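6-phospho-alpha-glucosidase (Merdibacter massiliensis, PDB 6VC6) probably hydrolyses 6-phospho-alpha-glucosides to release glucose 6-phosphate, as a family 4 glycoside hydrolase that holds NAD and a manganese ion. Local coordinates at residues Glu391-Val395 against Glu408-Leu412; Met351-Ala355 against Val388-Lys392. All coordinates share one frame; numbering follows the deposited sequence.

Interaction 1: Glu391-Val395 against Glu408-Leu412; sequences EKLLV and EAFTL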
# COMPACT_ATOMS: atom_id res chain seq x y z
N GLU A 391 8.37 -0.66 14.05
CA GLU A 391 7.83 0.47 13.31
C GLU A 391 7.72 1.71 14.19
O GLU A 391 8.05 2.82 13.75
CB GLU A 391 6.46 0.11 12.72
CG GLU A 391 6.48 -1.10 11.80
CD GLU A 391 5.08 -1.50 11.36
OE1 GLU A 391 4.10 -0.97 11.93
OE2 GLU A 391 4.96 -2.35 10.46
N LYS A 392 7.27 1.54 15.44
CA LYS A 392 7.13 2.69 16.32
C LYS A 392 8.48 3.26 16.74
O LYS A 392 8.60 4.46 16.97
CB LYS A 392 6.31 2.31 17.55
CG LYS A 392 4.82 2.19 17.27
CD LYS A 392 4.07 1.62 18.47
CE LYS A 392 2.56 1.69 18.25
NZ LYS A 392 2.08 3.09 18.13
N LEU A 393 9.50 2.41 16.84
CA LEU A 393 10.85 2.91 17.12
C LEU A 393 11.41 3.67 15.92
O LEU A 393 12.22 4.59 16.11
CB LEU A 393 11.77 1.75 17.50
CG LEU A 393 11.56 1.13 18.88
CD1 LEU A 393 12.20 -0.24 18.96
CD2 LEU A 393 12.10 2.04 19.97
N LEU A 394 11.01 3.31 14.71
CA LEU A 394 11.52 3.99 13.52
C LEU A 394 11.01 5.42 13.44
O LEU A 394 11.80 6.36 13.26
CB LEU A 394 11.15 3.21 12.26
CG LEU A 394 11.71 3.79 10.97
CD1 LEU A 394 13.22 3.60 10.91
CD2 LEU A 394 11.04 3.17 9.75
N VAL A 395 9.70 5.61 13.57
CA VAL A 395 9.16 6.97 13.56
C VAL A 395 9.53 7.71 14.83
O VAL A 395 9.44 8.95 14.87
CB VAL A 395 7.64 6.95 13.34
CG1 VAL A 395 7.27 5.99 12.23
CG2 VAL A 395 6.93 6.59 14.62
N GLU A 408 17.87 0.71 17.17
CA GLU A 408 17.02 -0.25 17.88
C GLU A 408 15.90 -0.76 16.99
O GLU A 408 15.52 -1.93 17.07
CB GLU A 408 16.46 0.39 19.15
CG GLU A 408 17.52 0.72 20.19
CD GLU A 408 17.00 1.62 21.30
OE1 GLU A 408 15.80 1.95 21.28
OE2 GLU A 408 17.80 1.98 22.19
N ALA A 409 15.36 0.10 16.12
CA ALA A 409 14.34 -0.34 15.18
C ALA A 409 14.90 -1.34 14.18
O ALA A 409 14.26 -2.35 13.87
CB ALA A 409 13.74 0.86 14.45
N PHE A 410 16.11 -1.09 13.68
CA PHE A 410 16.74 -2.03 12.76
C PHE A 410 17.08 -3.35 13.45
O PHE A 410 16.83 -4.42 12.90
CB PHE A 410 18.01 -1.41 12.16
CG PHE A 410 17.76 -0.57 10.94
CD1 PHE A 410 16.83 0.46 10.97
CD2 PHE A 410 18.46 -0.80 9.76
CE1 PHE A 410 16.60 1.24 9.85
CE2 PHE A 410 18.24 -0.02 8.64
CZ PHE A 410 17.31 1.00 8.68
N THR A 411 17.63 -3.27 14.66
CA THR A 411 18.03 -4.48 15.38
C THR A 411 16.82 -5.35 15.71
O THR A 411 16.87 -6.58 15.54
CB THR A 411 18.78 -4.11 16.66
OG1 THR A 411 19.99 -3.42 16.33
CG2 THR A 411 19.12 -5.36 17.47
N LEU A 412 15.73 -4.74 16.17
CA LEU A 412 14.57 -5.51 16.60
C LEU A 412 13.87 -6.19 15.43
O LEU A 412 13.30 -7.27 15.60
CB LEU A 412 13.60 -4.59 17.34
CG LEU A 412 12.28 -5.19 17.84
CD1 LEU A 412 12.53 -6.41 18.71
CD2 LEU A 412 11.48 -4.15 18.60
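Leu393 meets Ala409 where two antiparallel helices lie closest, and the evidence for tight packing is direct: the short axes approach to 8.3 Å at an angle of 160°, and the CA atoms of Leu393 and Ala409 are only 5.1 Å apart. Leu393 can be followed outward atom by atom. Its CB rests on the methyl of the alanine, with Leu393 CB 3.7 Å from Ala409 CB. The first torsion sets CG anti to the carbonyl carbon (chi1 -73°), clear of that methyl and nearer the ends of Glu408 and Leu412, where the two methyls diverge. CD1 runs to Leu412, where Leu393 CD1 and Leu412 CD2 stand 4.0 Å apart and the two side chains cross at about a right angle. CD2 instead meets the carboxylate of Glu408 end-on at one oxygen, 3.9 Å between Leu393 CD2 and Glu408 OE1, a van der Waals touch; the polar end of that glutamate is bonded to Gln404, one turn earlier on its own helix.

The Ala409 methyl does double duty, since it also lies 3.7 Å from the backbone N of Leu394, Ala409 CB being the atom that reaches it. On the buried flank, Leu394 CG is anti to the backbone N (chi1 -176°), and its CD1 arrives at the ring edge of Phe410, near the ring plane, 4.3 Å from Phe410 CE1. Met116 of helix 113-136 touches both of these side chains.

This is the close antiparallel pairing of a helical hairpin, 378-400 with 403-412, in the C-terminal part of the enzyme. No hydrogen bond or salt bridge spans the two segments, whose cohesion is apolar, although Ser390 and Gln386, earlier on helix 378-400, bond to the carbonyls of Ala409 and Leu412; the small alanine probably allows the backbones to come so near.

Interaction 2: Met351-Ala355 against Val388-Lys392; sequences MQDDA and VSSEK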
# COMPACT_ATOMS: atom_id res chain seq x y z
N MSE A 351 -3.24 -6.16 22.25
CA MSE A 351 -2.18 -5.29 21.75
C MSE A 351 -2.45 -3.86 22.21
O MSE A 351 -3.57 -3.53 22.61
CB MSE A 351 -2.09 -5.37 20.22
CG MSE A 351 -1.25 -6.53 19.72
SE MSE A 351 -1.17 -6.67 17.77
CE MSE A 351 -0.18 -5.03 17.39
N GLN A 352 -1.42 -3.02 22.17
CA GLN A 352 -1.52 -1.68 22.73
C GLN A 352 -2.54 -0.84 21.96
O GLN A 352 -2.86 -1.10 20.80
CB GLN A 352 -0.16 -0.99 22.72
CG GLN A 352 0.51 -0.92 21.36
CD GLN A 352 2.01 -0.75 21.46
OE1 GLN A 352 2.76 -1.72 21.48
NE2 GLN A 352 2.46 0.50 21.53
N ASP A 353 -3.06 0.18 22.65
CA ASP A 353 -4.14 0.99 22.09
C ASP A 353 -3.70 1.75 20.85
O ASP A 353 -4.44 1.85 19.87
CB ASP A 353 -4.67 1.96 23.15
CG ASP A 353 -5.52 1.28 24.20
OD1 ASP A 353 -5.82 1.92 25.23
OD2 ASP A 353 -5.90 0.11 24.00
N ASP A 354 -2.49 2.31 20.87
CA ASP A 354 -2.04 3.23 19.84
C ASP A 354 -1.36 2.53 18.66
O ASP A 354 -0.55 3.16 17.96
CB ASP A 354 -1.11 4.29 20.43
CG ASP A 354 0.13 3.69 21.09
OD1 ASP A 354 0.29 2.45 21.06
OD2 ASP A 354 0.94 4.47 21.63
N ALA A 355 -1.66 1.26 18.43
CA ALA A 355 -1.11 0.55 17.28
C ALA A 355 -2.01 0.73 16.07
O ALA A 355 -3.23 0.64 16.17
CB ALA A 355 -0.95 -0.94 17.59
N VAL A 388 5.35 -4.20 15.23
CA VAL A 388 4.79 -2.89 15.54
C VAL A 388 5.73 -2.11 16.46
O VAL A 388 5.73 -0.87 16.44
CB VAL A 388 3.38 -3.03 16.14
CG1 VAL A 388 3.44 -3.46 17.60
CG2 VAL A 388 2.61 -1.72 16.00
N SER A 389 6.54 -2.80 17.26
CA SER A 389 7.53 -2.11 18.07
C SER A 389 8.66 -1.57 17.20
O SER A 389 9.15 -0.46 17.44
CB SER A 389 8.09 -3.05 19.14
OG SER A 389 7.05 -3.56 19.96
N SER A 390 9.08 -2.33 16.19
CA SER A 390 10.11 -1.86 15.28
C SER A 390 9.63 -0.65 14.49
O SER A 390 10.39 0.30 14.27
CB SER A 390 10.54 -2.98 14.34
OG SER A 390 11.51 -2.53 13.41
N GLU A 391 8.37 -0.66 14.05
CA GLU A 391 7.83 0.47 13.31
C GLU A 391 7.72 1.71 14.19
O GLU A 391 8.05 2.82 13.75
CB GLU A 391 6.46 0.11 12.72
CG GLU A 391 6.48 -1.10 11.80
CD GLU A 391 5.08 -1.50 11.36
OE1 GLU A 391 4.10 -0.97 11.93
OE2 GLU A 391 4.96 -2.35 10.46
N LYS A 392 7.27 1.54 15.44
CA LYS A 392 7.13 2.69 16.32
C LYS A 392 8.48 3.26 16.74
O LYS A 392 8.60 4.46 16.97
CB LYS A 392 6.31 2.31 17.55
CG LYS A 392 4.82 2.19 17.27
CD LYS A 392 4.07 1.62 18.47
CE LYS A 392 2.56 1.69 18.25
NZ LYS A 392 2.08 3.09 18.13
O HOH W 1 3.61 4.49 20.31
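Lys392 brings its ammonium to the turn at Asp354, and the polar contacts gather there. Its NZ gives a short hydrogen bond, 2.6 Å from Lys392 NZ to Asp354 O, with the donor lifted 52° out of the carbonyl plane. A looser salt bridge joins Lys392 NZ to Asp354 OD1 at 3.5 Å, and a water links the same nitrogen to OD2. The bend at the last torsion (chi4 -64°) turns NZ onto this group. Within the type I turn, Gln352 NE2 donates to Asp354 OD1 over 3.0 Å, on the syn lone pair and nearly in the amide plane, which steadies the carboxylate. A methionine in place of Lys392 would probably take from Asp354 its nearer countercharge, from its carbonyl this donor, and from Glu154 a salt-bridge partner.

Apolar contacts lie beside the polar cluster: selenomethionine Met351 and Val388 meet tip to tip, CE to CG1 at 4.0 Å, while Val388 CG2 is 4.0 Å from Ala355 CB.

The turn belongs to the loop between antiparallel strands 336-343 and 356-364 of the large mixed sheet, and it is docked on helix 378-400; Glu154 of helix 149-159 supplies Lys392 with a second salt bridge.

In the fold
Followed from the N terminus, the chain first makes the turn at 351-355, then strands 356-364 and 367-370, and enters helix 378-400, where interaction 2 closes a loop with 32 residues between its segments. The same helix runs on into 391-395, and after a short break helix 403-412 folds back, so interaction 1 closes a tighter loop of 12. The two loops follow one another and overlap at Glu391 and Lys392; their centres lie 11 Å apart. Direct bridging comes from Ser390 OG, 2.8 Å from Ala409 O in a probable hydrogen bond, and from Leu412 packing on Ser389. Helix 378-400 thus joins the mixed sheet's strand-connecting loop to helix 403-412.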